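Local coordinates for conjugal transfer protein (Escherichia coli, PDB 5WII) that is a VirB8-like inner-membrane component of a type IV secretion system, probably helping to build the channel for conjugal DNA transfer, at residues 36-41 with 90-95. Sequence-based numbering, arbitrary orientation.
With AO4 (2-chloropyridine-4-carboxylic acid), chain E.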
loop_
_atom_site.group_PDB
_atom_site.type_symbol
_atom_site.label_atom_id
_atom_site.label_comp_id
_atom_site.label_asym_id
_atom_site.label_seq_id
_atom_site.Cartn_x
_atom_site.Cartn_y
_atom_site.Cartn_z
ATOM N N GLN A 36 -6.714 -0.478 -2.622
ATOM C CA GLN A 36 -6.818 -1.848 -3.114
ATOM C C GLN A 36 -8.273 -2.236 -3.350
ATOM O O GLN A 36 -8.584 -2.995 -4.268
ATOM C CB GLN A 36 -6.170 -2.819 -2.127
ATOM C CG GLN A 36 -4.654 -2.741 -2.092
ATOM C CD GLN A 36 -4.020 -3.270 -3.362
ATOM O OE1 GLN A 36 -3.315 -2.546 -4.066
ATOM N NE2 GLN A 36 -4.265 -4.541 -3.661
ATOM N N TYR A 37 -9.163 -1.705 -2.519
ATOM C CA TYR A 37 -10.582 -2.015 -2.614
ATOM C C TYR A 37 -11.187 -1.437 -3.891
ATOM O O TYR A 37 -11.906 -2.127 -4.611
ATOM C CB TYR A 37 -11.321 -1.484 -1.385
ATOM C CG TYR A 37 -12.792 -1.827 -1.346
ATOM C CD1 TYR A 37 -13.234 -3.019 -0.790
ATOM C CD2 TYR A 37 -13.740 -0.952 -1.855
ATOM C CE1 TYR A 37 -14.579 -3.332 -0.748
ATOM C CE2 TYR A 37 -15.084 -1.257 -1.818
ATOM C CZ TYR A 37 -15.500 -2.446 -1.263
ATOM O OH TYR A 37 -16.843 -2.744 -1.227
ATOM N N VAL A 38 -10.892 -0.171 -4.170
ATOM C CA VAL A 38 -11.417 0.492 -5.361
ATOM C C VAL A 38 -10.940 -0.204 -6.626
ATOM O O VAL A 38 -11.721 -0.460 -7.541
ATOM C CB VAL A 38 -10.994 1.973 -5.428
ATOM C CG1 VAL A 38 -11.540 2.636 -6.691
ATOM C CG2 VAL A 38 -11.473 2.719 -4.202
ATOM N N ILE A 39 -9.646 -0.496 -6.673
ATOM C CA ILE A 39 -9.043 -1.119 -7.841
ATOM C C ILE A 39 -9.630 -2.509 -8.057
ATOM O O ILE A 39 -9.873 -2.916 -9.190
ATOM C CB ILE A 39 -7.510 -1.195 -7.693
ATOM C CG1 ILE A 39 -6.927 0.219 -7.679
ATOM C CG2 ILE A 39 -6.882 -1.991 -8.833
ATOM C CD1 ILE A 39 -5.493 0.296 -7.215
ATOM N N HIS A 40 -9.866 -3.229 -6.969
ATOM C CA HIS A 40 -10.518 -4.521 -7.037
ATOM C C HIS A 40 -11.926 -4.395 -7.548
ATOM O O HIS A 40 -12.408 -5.253 -8.321
ATOM C CB HIS A 40 -10.526 -5.181 -5.663
ATOM C CG HIS A 40 -9.236 -5.887 -5.321
ATOM N ND1 HIS A 40 -8.470 -6.486 -6.250
ATOM C CD2 HIS A 40 -8.590 -6.074 -4.099
ATOM C CE1 HIS A 40 -7.389 -7.029 -5.658
ATOM N NE2 HIS A 40 -7.465 -6.776 -4.342
ATOM N N ARG A 41 -12.611 -3.340 -7.117
ATOM C CA ARG A 41 -14.046 -3.197 -7.330
ATOM C C ARG A 41 -14.407 -2.485 -8.630
ATOM O O ARG A 41 -15.428 -2.797 -9.243
ATOM C CB ARG A 41 -14.667 -2.447 -6.151
ATOM C CG ARG A 41 -16.140 -2.136 -6.329
ATOM C CD ARG A 41 -16.832 -1.955 -4.989
ATOM N NE ARG A 41 -18.268 -1.725 -5.136
ATOM C CZ ARG A 41 -19.143 -1.797 -4.138
ATOM N NH1 ARG A 41 -18.736 -2.100 -2.912
ATOM N NH2 ARG A 41 -20.430 -1.572 -4.365
ATOM N N VAL A 90 -7.655 1.241 -13.369
ATOM C CA VAL A 90 -7.907 2.273 -12.368
ATOM C C VAL A 90 -6.619 2.993 -11.984
ATOM O O VAL A 90 -5.557 2.377 -11.874
ATOM C CB VAL A 90 -8.563 1.667 -11.103
ATOM C CG1 VAL A 90 -8.496 2.624 -9.917
ATOM C CG2 VAL A 90 -10.005 1.297 -11.391
ATOM N N LYS A 91 -6.727 4.304 -11.788
ATOM C CA LYS A 91 -5.619 5.114 -11.296
ATOM C C LYS A 91 -6.082 5.970 -10.125
ATOM O O LYS A 91 -6.954 6.824 -10.275
ATOM C CB LYS A 91 -5.054 6.001 -12.407
ATOM C CG LYS A 91 -3.950 6.952 -11.952
ATOM C CD LYS A 91 -2.781 6.202 -11.330
ATOM C CE LYS A 91 -1.640 7.141 -10.969
ATOM N NZ LYS A 91 -2.043 8.162 -9.963
ATOM N N ILE A 92 -5.492 5.735 -8.958
ATOM C CA ILE A 92 -5.812 6.516 -7.770
ATOM C C ILE A 92 -5.155 7.891 -7.857
ATOM O O ILE A 92 -3.940 7.997 -8.028
ATOM C CB ILE A 92 -5.350 5.810 -6.482
ATOM C CG1 ILE A 92 -5.845 4.360 -6.450
ATOM C CG2 ILE A 92 -5.827 6.575 -5.254
ATOM C CD1 ILE A 92 -7.355 4.207 -6.474
ATOM N N ASN A 93 -5.986 8.935 -7.850
ATOM C CA ASN A 93 -5.514 10.321 -7.890
ATOM C C ASN A 93 -5.237 10.960 -6.524
ATOM O O ASN A 93 -4.255 11.685 -6.359
ATOM C CB ASN A 93 -6.520 11.186 -8.654
ATOM C CG ASN A 93 -6.792 10.666 -10.052
ATOM O OD1 ASN A 93 -5.867 10.349 -10.800
ATOM N ND2 ASN A 93 -8.067 10.576 -10.412
ATOM N N SER A 94 -6.105 10.690 -5.552
ATOM C CA SER A 94 -5.984 11.268 -4.221
ATOM C C SER A 94 -6.704 10.416 -3.186
ATOM O O SER A 94 -7.593 9.632 -3.519
ATOM C CB SER A 94 -6.541 12.692 -4.203
ATOM O OG SER A 94 -7.943 12.691 -4.406
ATOM N N VAL A 95 -6.307 10.578 -1.927
ATOM C CA VAL A 95 -6.938 9.880 -0.818
ATOM C C VAL A 95 -7.072 10.830 0.365
ATOM O O VAL A 95 -6.102 11.475 0.766
ATOM C CB VAL A 95 -6.135 8.637 -0.387
ATOM C CG1 VAL A 95 -6.897 7.851 0.671
ATOM C CG2 VAL A 95 -5.829 7.749 -1.588
HETATM C CAH AO4 E . -16.264 -1.720 -14.617
HETATM O OAI AO4 E . -15.748 -0.614 -14.346
HETATM O OAJ AO4 E . -16.533 -2.180 -15.750
HETATM C CAF AO4 E . -16.613 -2.624 -13.425
HETATM C CAA AO4 E . -15.698 -3.516 -12.901
HETATM C CAB AO4 E . -16.133 -4.328 -11.769
HETATM CL CL1 AO4 E . -14.984 -5.520 -11.032
HETATM N NAC AO4 E . -17.410 -4.253 -11.190
HETATM C CAD AO4 E . -18.241 -3.391 -11.723
HETATM C CAE AO4 E . -17.898 -2.535 -12.858
#
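I39 lays its CG1 methylene over V90, where I39 CG1 and V90 CG1 approach to 3.6 Å, the closest of the side-chain contacts between helix segment 36-41 and strand segment 90-95. V90 holds this CG1 opposite its own backbone N (chi1 165°), and the ethyl branch of I39 lies on the side of its backbone N. The extended I39 chain then carries its tip on to I92, with I39 CD1 lying 4.2 Å from I92 CG1. I92 answers with a chain bent at both side-chain torsions (chi2 -61°), which turns its terminal methyl to the helix; that methyl also meets V38, at 4.4 Å between I92 CD1 and V38 CB. V38 is buried and adds a looser touch on V90, V38 CG1 to V90 CG1 at 4.4 Å. The touching atoms are all aliphatic carbons, and the 184 Å² buried in total marks a small interface. The two axes come within 8.7 Å and run nearly antiparallel, at 152°. On another side of the same helix, R41 NH1 donates a hydrogen bond to Y37 OH, which lies in the guanidinium plane, and 2-chloropyridine-4-carboxylic acid sits beside the C-terminal end of segment 36-41, near the carbonyl oxygens of H40 and R41. In this NTF2-like fold, helix 27-42 packs across the antiparallel sheet: I39 and V38 meet edge strand 86-98, V38 continues onto I106 and F108 of strand 103-114 and M130 of strand 124-134, and Y37 and R41 turn to helix 62-69.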